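Local structure of hypothetical protein TM1631 (Thermotoga maritima, 1VPQ) at residues V30-L35 and L41-A46; E165-L170 and I175-V180; T246-N251 and L263-M268. The protein is of unknown function, belonging to the DUF72 family, with a core of eight parallel strands flanked by helices that resembles a TIM barrel. All coordinates share one frame; numbering follows the deposited sequence. Where two conformers were deposited one is given.

The three interactions sample loop-to-helix and helix-to-sheet packing in one TIM-barrel-like domain. Interaction 1 is partly buried at the periphery and joins a loop to the helix that follows it, with neither of its segments on a strand. Interactions 2 and 3 are buried, and each seats a helix on a strand of the same parallel sheet, their centres about 21 Å apart. Chemistry follows place: a tyrosine-rich cluster with proline and leucine at the periphery; between helices and sheet, aliphatic side chains and edge-to-face ring pairs, one including a tyrosine. Interaction 2 adds a backbone hydrogen bond at its chain turn. Interactions 1 and 3 touch where Val30 CG1 packs on Leu263 CD1, at 4.2 Å.

Interaction 1: V30-L35 and L41-A46; sequences VYPEHL and LKYYWA
Tyr31 and Tyr43 mark the nearest approach of the two backbones, their CA atoms 7.8 Å apart. Segment 30-35 belongs to the long loop after strand 13-18, the first strand of this TIM-barrel-like fold, and 41-46 lies on the helix that the loop leads into, so the contact folds a beta-alpha connection back on its own helix. The loop is tightened by a type I turn from Pro32 to Leu35, closed by the bond from Leu35 N to Pro32 O at 3.1 Å.

Tyr43 is the centrepiece. With CG anti to the backbone N (chi1 -160°), its ring leaves the helix and reaches in among the loop side chains. Pro32 lies over one face of it: CD stands 3.9 Å from the centroid of the Tyr43 ring and 23° off the ring normal, a CH-pi contact displaced toward the rim at CZ. The Tyr31 ring is almost perpendicular to that of Tyr43, at 88°, and the two slide past each other in opposite directions; CD1 of Tyr43 meets the edge of the Tyr31 ring, 3.7 Å from Tyr31 CD1. Nearer the helix backbone, Leu35 CD2 crosses the base of the same side chain, 3.6 Å from Tyr43 CB.

The buried Tyr31 also stacks on Phe40, and its hydroxyl is satisfied by Phe21 O. Tyr44 is tied by two hydrogen bonds at its own hydroxyl, to Ile52 O and Thr18 N, which probably hold the ring against strands 13-18 and 52-55. Between these anchored tyrosines the touch is light, Tyr31 OH lying at the edge of the Tyr44 ring, 3.9 Å from Tyr44 CD2. On the Tyr43 side, Val30 O approaches the ring obliquely, 3.6 Å from Tyr43 CE1.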
# COMPACT_ATOMS: atom_id res chain seq x y z
N VAL A 30 -2.17 -5.87 -19.69
CA VAL A 30 -3.54 -5.87 -19.14
C VAL A 30 -4.41 -4.75 -19.68
O VAL A 30 -5.63 -4.82 -19.57
CB VAL A 30 -3.57 -5.83 -17.59
CG1 VAL A 30 -3.04 -7.13 -17.01
CG2 VAL A 30 -2.82 -4.62 -17.04
N TYR A 31 -3.79 -3.71 -20.23
CA TYR A 31 -4.52 -2.67 -20.94
C TYR A 31 -4.42 -2.92 -22.45
O TYR A 31 -3.37 -3.37 -22.94
CB TYR A 31 -3.97 -1.27 -20.62
CG TYR A 31 -4.18 -0.77 -19.20
CD1 TYR A 31 -5.30 -1.16 -18.45
CD2 TYR A 31 -3.28 0.11 -18.62
CE1 TYR A 31 -5.49 -0.69 -17.16
CE2 TYR A 31 -3.47 0.59 -17.33
CZ TYR A 31 -4.58 0.18 -16.60
OH TYR A 31 -4.77 0.64 -15.31
N PRO A 32 -5.50 -2.61 -23.20
CA PRO A 32 -5.41 -2.75 -24.64
C PRO A 32 -4.31 -1.84 -25.18
O PRO A 32 -4.08 -0.76 -24.64
CB PRO A 32 -6.78 -2.29 -25.13
CG PRO A 32 -7.67 -2.40 -23.95
CD PRO A 32 -6.83 -2.12 -22.78
N GLU A 33 -3.65 -2.30 -26.24
CA GLU A 33 -2.57 -1.54 -26.88
C GLU A 33 -2.91 -0.06 -27.06
O GLU A 33 -2.10 0.81 -26.76
CB GLU A 33 -2.26 -2.15 -28.24
CG GLU A 33 -1.44 -3.42 -28.18
CD GLU A 33 0.05 -3.15 -28.11
OE1 GLU A 33 0.59 -2.51 -29.04
OE2 GLU A 33 0.69 -3.59 -27.14
N HIS A 34 -4.12 0.19 -27.53
CA HIS A 34 -4.53 1.53 -27.97
C HIS A 34 -5.48 2.23 -26.99
O HIS A 34 -6.27 3.10 -27.40
CB HIS A 34 -5.17 1.43 -29.36
CG HIS A 34 -4.29 0.79 -30.39
ND1 HIS A 34 -3.19 1.42 -30.92
CD2 HIS A 34 -4.37 -0.42 -31.00
CE1 HIS A 34 -2.61 0.62 -31.81
NE2 HIS A 34 -3.31 -0.50 -31.88
N LEU A 35 -5.40 1.88 -25.70
CA LEU A 35 -6.16 2.58 -24.65
C LEU A 35 -5.50 3.94 -24.37
O LEU A 35 -4.28 4.03 -24.26
CB LEU A 35 -6.22 1.74 -23.37
CG LEU A 35 -7.19 2.18 -22.27
CD1 LEU A 35 -8.63 2.07 -22.74
CD2 LEU A 35 -7.00 1.36 -20.98
N LEU A 41 -8.06 4.75 -15.62
CA LEU A 41 -8.76 4.56 -14.35
C LEU A 41 -10.12 3.90 -14.57
O LEU A 41 -10.49 2.99 -13.83
CB LEU A 41 -8.92 5.89 -13.59
CG LEU A 41 -9.63 5.76 -12.23
CD1 LEU A 41 -8.89 4.83 -11.26
CD2 LEU A 41 -9.84 7.13 -11.60
N LYS A 42 -10.86 4.35 -15.58
CA LYS A 42 -12.14 3.73 -15.93
C LYS A 42 -11.97 2.26 -16.30
O LYS A 42 -12.74 1.41 -15.85
CB LYS A 42 -12.83 4.48 -17.07
CG LYS A 42 -14.22 3.95 -17.41
CD LYS A 42 -14.90 4.86 -18.39
CE LYS A 42 -16.34 4.46 -18.64
NZ LYS A 42 -17.07 5.52 -19.40
N TYR A 43 -10.95 1.96 -17.09
CA TYR A 43 -10.65 0.57 -17.47
C TYR A 43 -10.28 -0.27 -16.26
O TYR A 43 -10.67 -1.43 -16.15
CB TYR A 43 -9.52 0.50 -18.51
CG TYR A 43 -9.52 -0.81 -19.28
CD1 TYR A 43 -8.87 -1.94 -18.78
CD2 TYR A 43 -10.21 -0.94 -20.49
CE1 TYR A 43 -8.87 -3.15 -19.48
CE2 TYR A 43 -10.23 -2.14 -21.19
CZ TYR A 43 -9.56 -3.25 -20.68
OH TYR A 43 -9.58 -4.44 -21.38
N TYR A 44 -9.51 0.32 -15.35
CA TYR A 44 -9.12 -0.32 -14.10
C TYR A 44 -10.33 -0.80 -13.27
O TYR A 44 -10.38 -1.97 -12.88
CB TYR A 44 -8.24 0.66 -13.31
CG TYR A 44 -7.71 0.18 -11.99
CD1 TYR A 44 -8.45 0.34 -10.82
CD2 TYR A 44 -6.46 -0.41 -11.90
CE1 TYR A 44 -7.96 -0.09 -9.60
CE2 TYR A 44 -5.95 -0.85 -10.68
CZ TYR A 44 -6.72 -0.69 -9.52
OH TYR A 44 -6.24 -1.11 -8.30
N TRP A 45 -11.29 0.08 -13.00
CA TRP A 45 -12.44 -0.27 -12.15
C TRP A 45 -13.63 -0.90 -12.90
O TRP A 45 -14.30 -1.78 -12.36
CB TRP A 45 -12.93 0.92 -11.30
CG TRP A 45 -13.49 2.13 -12.03
CD1 TRP A 45 -12.85 3.32 -12.24
CD2 TRP A 45 -14.80 2.28 -12.60
NE1 TRP A 45 -13.66 4.19 -12.92
CE2 TRP A 45 -14.86 3.58 -13.16
CE3 TRP A 45 -15.92 1.45 -12.71
CZ2 TRP A 45 -16.00 4.07 -13.81
CZ3 TRP A 45 -17.06 1.93 -13.36
CH2 TRP A 45 -17.08 3.23 -13.90
N ALA A 46 -13.89 -0.44 -14.13
CA ALA A 46 -15.06 -0.90 -14.89
C ALA A 46 -14.87 -2.27 -15.55
O ALA A 46 -15.80 -3.07 -15.60
CB ALA A 46 -15.45 0.12 -15.94

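Interaction 2: E165-L170 and I175-V180; sequences ETYEFL and ITFVVV
The second half of a beta-alpha-beta unit, in which helix 164-173 leads through a short turn into strand 176-181, is pinned where Leu170 meets Ile175. Ile175 N donates to Leu170 O over 3.1 Å in a nearly straight bond, 170° at the hydrogen, although the donor stands above the carbonyl plane. It runs from an amide two residues past His173, the last helical residue, back to a carbonyl three residues before it, consistent with the 6→1 bond of a Schellman motif. Beside it the leucine CD2 methyl packs on the branched carbon of the isoleucine, Leu170 CD2 to Ile175 CB 3.8 Å, and the far end of Ile175 reaches the Phe169 ring.

In the TIM-barrel-like fold such helices surround the parallel sheet, and here the strand answers with Phe177, two residues beyond Ile175. A first torsion of 175°, which turns CG away from the backbone N, carries the Phe177 ring toward the helix, where it meets both Leu170 and Tyr167. Leu170 CD1 comes obliquely to Phe177 CD1, at 3.8 Å, while Tyr167 presents an edge to the Phe177 face, in an edge-to-face pair with planes at 61° and centroids 5.0 Å apart. Tyr167 CE1 sits over the middle of that face, 3.7 Å above the plane of the Phe177 ring.

Replaced by an alanine, Phe177 would probably leave the Tyr167 edge without its facing ring and open a gap beside the Leu170 CD1 methyl. The Tyr167 hydroxyl stands above the rim of that ring, OH 3.6 Å from Phe177 CZ, and finds its polar partner in Asp162 OD1.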
# COMPACT_ATOMS: atom_id res chain seq x y z
N GLU A 165 7.67 -6.03 21.06
CA GLU A 165 7.49 -4.63 21.44
C GLU A 165 6.83 -3.81 20.32
O GLU A 165 6.04 -2.91 20.60
CB GLU A 165 8.84 -4.01 21.82
CG GLU A 165 9.38 -4.44 23.20
CD GLU A 165 10.43 -5.55 23.14
OE1 GLU A 165 10.34 -6.48 22.30
OE2 GLU A 165 11.36 -5.49 23.97
N THR A 166 7.17 -4.13 19.07
CA THR A 166 6.65 -3.41 17.92
C THR A 166 5.14 -3.61 17.74
O THR A 166 4.43 -2.66 17.46
CB THR A 166 7.37 -3.80 16.62
OG1 THR A 166 8.76 -3.45 16.73
CG2 THR A 166 6.77 -3.09 15.43
N TYR A 167 4.68 -4.84 17.91
CA TYR A 167 3.26 -5.16 17.77
C TYR A 167 2.44 -4.64 18.95
O TYR A 167 1.31 -4.21 18.78
CB TYR A 167 3.07 -6.67 17.60
CG TYR A 167 3.74 -7.17 16.37
CD1 TYR A 167 3.10 -7.10 15.14
CD2 TYR A 167 5.05 -7.62 16.41
CE1 TYR A 167 3.73 -7.50 13.98
CE2 TYR A 167 5.70 -8.03 15.25
CZ TYR A 167 5.03 -7.98 14.04
OH TYR A 167 5.66 -8.39 12.89
N GLU A 168 3.02 -4.70 20.14
CA GLU A 168 2.43 -4.10 21.33
C GLU A 168 2.26 -2.59 21.16
O GLU A 168 1.24 -2.02 21.53
CB GLU A 168 3.27 -4.41 22.58
CG GLU A 168 3.24 -5.89 22.97
CD GLU A 168 3.94 -6.20 24.29
OE1 GLU A 168 4.93 -5.51 24.63
OE2 GLU A 168 3.50 -7.15 24.99
N PHE A 169 3.28 -1.94 20.59
CA PHE A 169 3.19 -0.51 20.32
C PHE A 169 2.04 -0.20 19.36
O PHE A 169 1.21 0.67 19.63
CB PHE A 169 4.51 0.05 19.78
CG PHE A 169 4.40 1.49 19.37
CD1 PHE A 169 4.49 2.51 20.31
CD2 PHE A 169 4.16 1.83 18.05
CE1 PHE A 169 4.37 3.85 19.93
CE2 PHE A 169 4.03 3.15 17.67
CZ PHE A 169 4.13 4.16 18.61
N LEU A 170 2.01 -0.90 18.23
CA LEU A 170 0.98 -0.68 17.22
C LEU A 170 -0.41 -0.86 17.83
O LEU A 170 -1.25 0.02 17.71
CB LEU A 170 1.18 -1.61 16.03
CG LEU A 170 2.46 -1.44 15.21
CD1 LEU A 170 2.55 -2.49 14.13
CD2 LEU A 170 2.57 -0.06 14.58
N ILE A 175 -2.64 1.42 15.34
CA ILE A 175 -2.04 1.48 14.00
C ILE A 175 -2.14 0.11 13.35
O ILE A 175 -1.72 -0.89 13.93
CB ILE A 175 -0.58 1.93 14.05
CG1 ILE A 175 -0.48 3.33 14.68
CG2 ILE A 175 0.02 1.93 12.64
CD1 ILE A 175 0.92 3.72 15.13
N THR A 176 -2.70 0.08 12.15
CA THR A 176 -2.86 -1.16 11.40
C THR A 176 -1.50 -1.62 10.86
O THR A 176 -0.74 -0.84 10.27
CB THR A 176 -3.89 -0.96 10.26
OG1 THR A 176 -5.19 -0.72 10.82
CG2 THR A 176 -3.95 -2.18 9.33
N PHE A 177 -1.20 -2.90 11.09
CA PHE A 177 0.05 -3.50 10.66
C PHE A 177 -0.00 -3.93 9.19
O PHE A 177 -0.91 -4.66 8.77
CB PHE A 177 0.38 -4.71 11.55
CG PHE A 177 1.59 -5.47 11.10
CD1 PHE A 177 2.86 -4.91 11.22
CD2 PHE A 177 1.46 -6.72 10.52
CE1 PHE A 177 3.97 -5.60 10.80
CE2 PHE A 177 2.57 -7.41 10.09
CZ PHE A 177 3.83 -6.85 10.22
N VAL A 178 0.97 -3.46 8.40
CA VAL A 178 1.09 -3.87 7.00
C VAL A 178 1.80 -5.21 6.89
O VAL A 178 3.01 -5.30 7.13
CB VAL A 178 1.83 -2.82 6.17
CG1 VAL A 178 2.03 -3.31 4.74
CG2 VAL A 178 1.05 -1.52 6.17
N VAL A 179 1.05 -6.24 6.53
CA VAL A 179 1.62 -7.57 6.31
C VAL A 179 2.28 -7.56 4.93
O VAL A 179 1.61 -7.35 3.92
CB VAL A 179 0.55 -8.68 6.35
CG1 VAL A 179 1.20 -10.05 6.09
CG2 VAL A 179 -0.20 -8.67 7.68
N VAL A 180 3.59 -7.79 4.90
CA VAL A 180 4.36 -7.62 3.68
C VAL A 180 4.93 -8.94 3.17
O VAL A 180 5.45 -9.75 3.94
CB VAL A 180 5.56 -6.69 3.89
CG1 VAL A 180 6.31 -6.45 2.58
CG2 VAL A 180 5.13 -5.38 4.45

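Interaction 3: T246-N251 and L263-M268; sequences TYVFFN and LQFKKM
Two first torsions bring Phe265 and Phe250 together: Phe265 holds CG anti to the backbone N (chi1 -163°), which sends its ring from the helix toward the strand, whereas Phe250 holds CG anti to the carbonyl carbon (chi1 -80°), which brings the far end of its ring to the base of the Phe265 side chain. The result is an offset edge-to-face pair. The edge of Phe250 is turned to the face of Phe265 with the planes at 63° and the centroids of the Phe250 and Phe265 rings 5.8 Å apart. The offset shows in the atoms that touch: Phe250 CE1 lies 3.9 Å from Phe265 CB and 4.0 Å from Phe265 CG, so the approach falls at the root of the side chain more than over the ring centre.

The two segments are the last strand and last helix of the TIM-barrel-like fold, and strand 245-250 lies in the sheet between strands 199-204 and 13-18, the latter being the first of the chain. Val248 and Phe250, two residues apart on the strand, both point toward the helix. Val248 CG1 meets the other end of the Phe265 side chain, 4.0 Å from Phe265 CE2, where the two side chains cross at about a right angle. Phe265 thus spans both strand residues, and bridges a backbone separation of 9.5 Å between the CA atoms of Val248 and Phe265.

Val16 of strand 13-18 and Val236 of helix 226-240 also touch Phe265. Phe250 packs on Leu229 of that helix and meets the ring of Phe204 edge-to-face, while Val248 touches Val14 and Phe204 on the two adjoining strands.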
# COMPACT_ATOMS: atom_id res chain seq x y z
N THR A 246 -10.22 -5.94 4.81
CA THR A 246 -8.83 -6.26 4.48
C THR A 246 -8.50 -5.63 3.14
O THR A 246 -9.28 -5.72 2.20
CB THR A 246 -8.60 -7.79 4.39
OG1 THR A 246 -8.73 -8.38 5.68
CG2 THR A 246 -7.23 -8.13 3.83
N TYR A 247 -7.33 -4.99 3.06
CA TYR A 247 -6.88 -4.32 1.83
C TYR A 247 -5.61 -4.98 1.35
O TYR A 247 -4.61 -5.03 2.07
CB TYR A 247 -6.65 -2.83 2.07
CG TYR A 247 -7.76 -2.21 2.88
CD1 TYR A 247 -9.05 -2.12 2.37
CD2 TYR A 247 -7.54 -1.76 4.18
CE1 TYR A 247 -10.09 -1.58 3.12
CE2 TYR A 247 -8.56 -1.22 4.93
CZ TYR A 247 -9.83 -1.13 4.40
OH TYR A 247 -10.86 -0.59 5.17
N VAL A 248 -5.64 -5.47 0.12
CA VAL A 248 -4.54 -6.25 -0.43
C VAL A 248 -4.06 -5.57 -1.70
O VAL A 248 -4.84 -5.38 -2.64
CB VAL A 248 -4.99 -7.69 -0.74
CG1 VAL A 248 -3.82 -8.54 -1.21
CG2 VAL A 248 -5.67 -8.34 0.48
N PHE A 249 -2.80 -5.18 -1.73
CA PHE A 249 -2.24 -4.50 -2.92
C PHE A 249 -1.00 -5.22 -3.42
O PHE A 249 -0.19 -5.67 -2.61
CB PHE A 249 -1.90 -3.04 -2.60
CG PHE A 249 -3.09 -2.24 -2.15
CD1 PHE A 249 -3.93 -1.64 -3.08
CD2 PHE A 249 -3.37 -2.10 -0.80
CE1 PHE A 249 -5.04 -0.91 -2.67
CE2 PHE A 249 -4.48 -1.36 -0.38
CZ PHE A 249 -5.31 -0.77 -1.32
N PHE A 250 -0.88 -5.31 -4.75
CA PHE A 250 0.29 -5.89 -5.43
C PHE A 250 1.15 -4.79 -6.01
O PHE A 250 0.65 -3.92 -6.73
CB PHE A 250 -0.13 -6.82 -6.57
CG PHE A 250 -0.55 -8.18 -6.13
CD1 PHE A 250 -1.80 -8.39 -5.58
CD2 PHE A 250 0.32 -9.25 -6.26
CE1 PHE A 250 -2.20 -9.64 -5.17
CE2 PHE A 250 -0.07 -10.51 -5.85
CZ PHE A 250 -1.34 -10.71 -5.30
N ASN A 251 2.44 -4.86 -5.72
CA ASN A 251 3.37 -3.77 -5.98
C ASN A 251 4.42 -4.11 -7.02
O ASN A 251 5.24 -3.26 -7.38
CB ASN A 251 4.06 -3.38 -4.66
CG ASN A 251 4.60 -1.97 -4.67
OD1 ASN A 251 4.04 -1.08 -5.30
ND2 ASN A 251 5.70 -1.76 -3.96
N LEU A 263 -5.25 -9.87 -10.44
CA LEU A 263 -6.38 -10.49 -11.13
C LEU A 263 -6.49 -11.99 -10.83
O LEU A 263 -7.60 -12.52 -10.73
CB LEU A 263 -6.27 -10.29 -12.64
CG LEU A 263 -6.50 -8.88 -13.18
CD1 LEU A 263 -6.04 -8.80 -14.61
CD2 LEU A 263 -7.96 -8.46 -13.07
N GLN A 264 -5.35 -12.66 -10.70
CA GLN A 264 -5.32 -14.08 -10.31
C GLN A 264 -5.84 -14.22 -8.89
O GLN A 264 -6.64 -15.10 -8.60
CB GLN A 264 -3.91 -14.64 -10.38
CG GLN A 264 -3.40 -14.89 -11.77
CD GLN A 264 -1.92 -15.19 -11.78
OE1 GLN A 264 -1.08 -14.31 -11.64
NE2 GLN A 264 -1.58 -16.45 -11.95
N PHE A 265 -5.36 -13.34 -8.03
CA PHE A 265 -5.77 -13.31 -6.63
C PHE A 265 -7.26 -13.00 -6.48
O PHE A 265 -7.96 -13.63 -5.68
CB PHE A 265 -4.94 -12.26 -5.88
CG PHE A 265 -4.97 -12.40 -4.40
CD1 PHE A 265 -4.11 -13.28 -3.76
CD2 PHE A 265 -5.84 -11.65 -3.64
CE1 PHE A 265 -4.12 -13.41 -2.40
CE2 PHE A 265 -5.87 -11.78 -2.28
CZ PHE A 265 -5.00 -12.67 -1.65
N LYS A 266 -7.73 -12.03 -7.25
CA LYS A 266 -9.14 -11.60 -7.24
C LYS A 266 -10.07 -12.75 -7.63
O LYS A 266 -11.16 -12.91 -7.06
CB LYS A 266 -9.32 -10.40 -8.18
CG LYS A 266 -10.74 -10.03 -8.51
CD LYS A 266 -10.79 -8.70 -9.27
CE LYS A 266 -11.85 -8.72 -10.36
NZ LYS A 266 -11.42 -9.51 -11.55
N LYS A 267 -9.64 -13.53 -8.62
CA LYS A 267 -10.32 -14.75 -9.05
C LYS A 267 -10.46 -15.75 -7.89
O LYS A 267 -11.51 -16.36 -7.72
CB LYS A 267 -9.54 -15.39 -10.20
CG LYS A 267 -10.14 -16.67 -10.76
CD LYS A 267 -9.62 -17.94 -10.08
CE LYS A 267 -10.17 -19.19 -10.75
NZ LYS A 267 -9.73 -20.45 -10.10
N MET A 268 -9.39 -15.92 -7.13
CA MET A 268 -9.40 -16.83 -5.98
C MET A 268 -10.43 -16.39 -4.94
O MET A 268 -11.16 -17.21 -4.39
CB MET A 268 -8.02 -16.92 -5.35
CG MET A 268 -6.98 -17.57 -6.24
SD MET A 268 -5.35 -17.63 -5.47
CE MET A 268 -4.39 -18.28 -6.84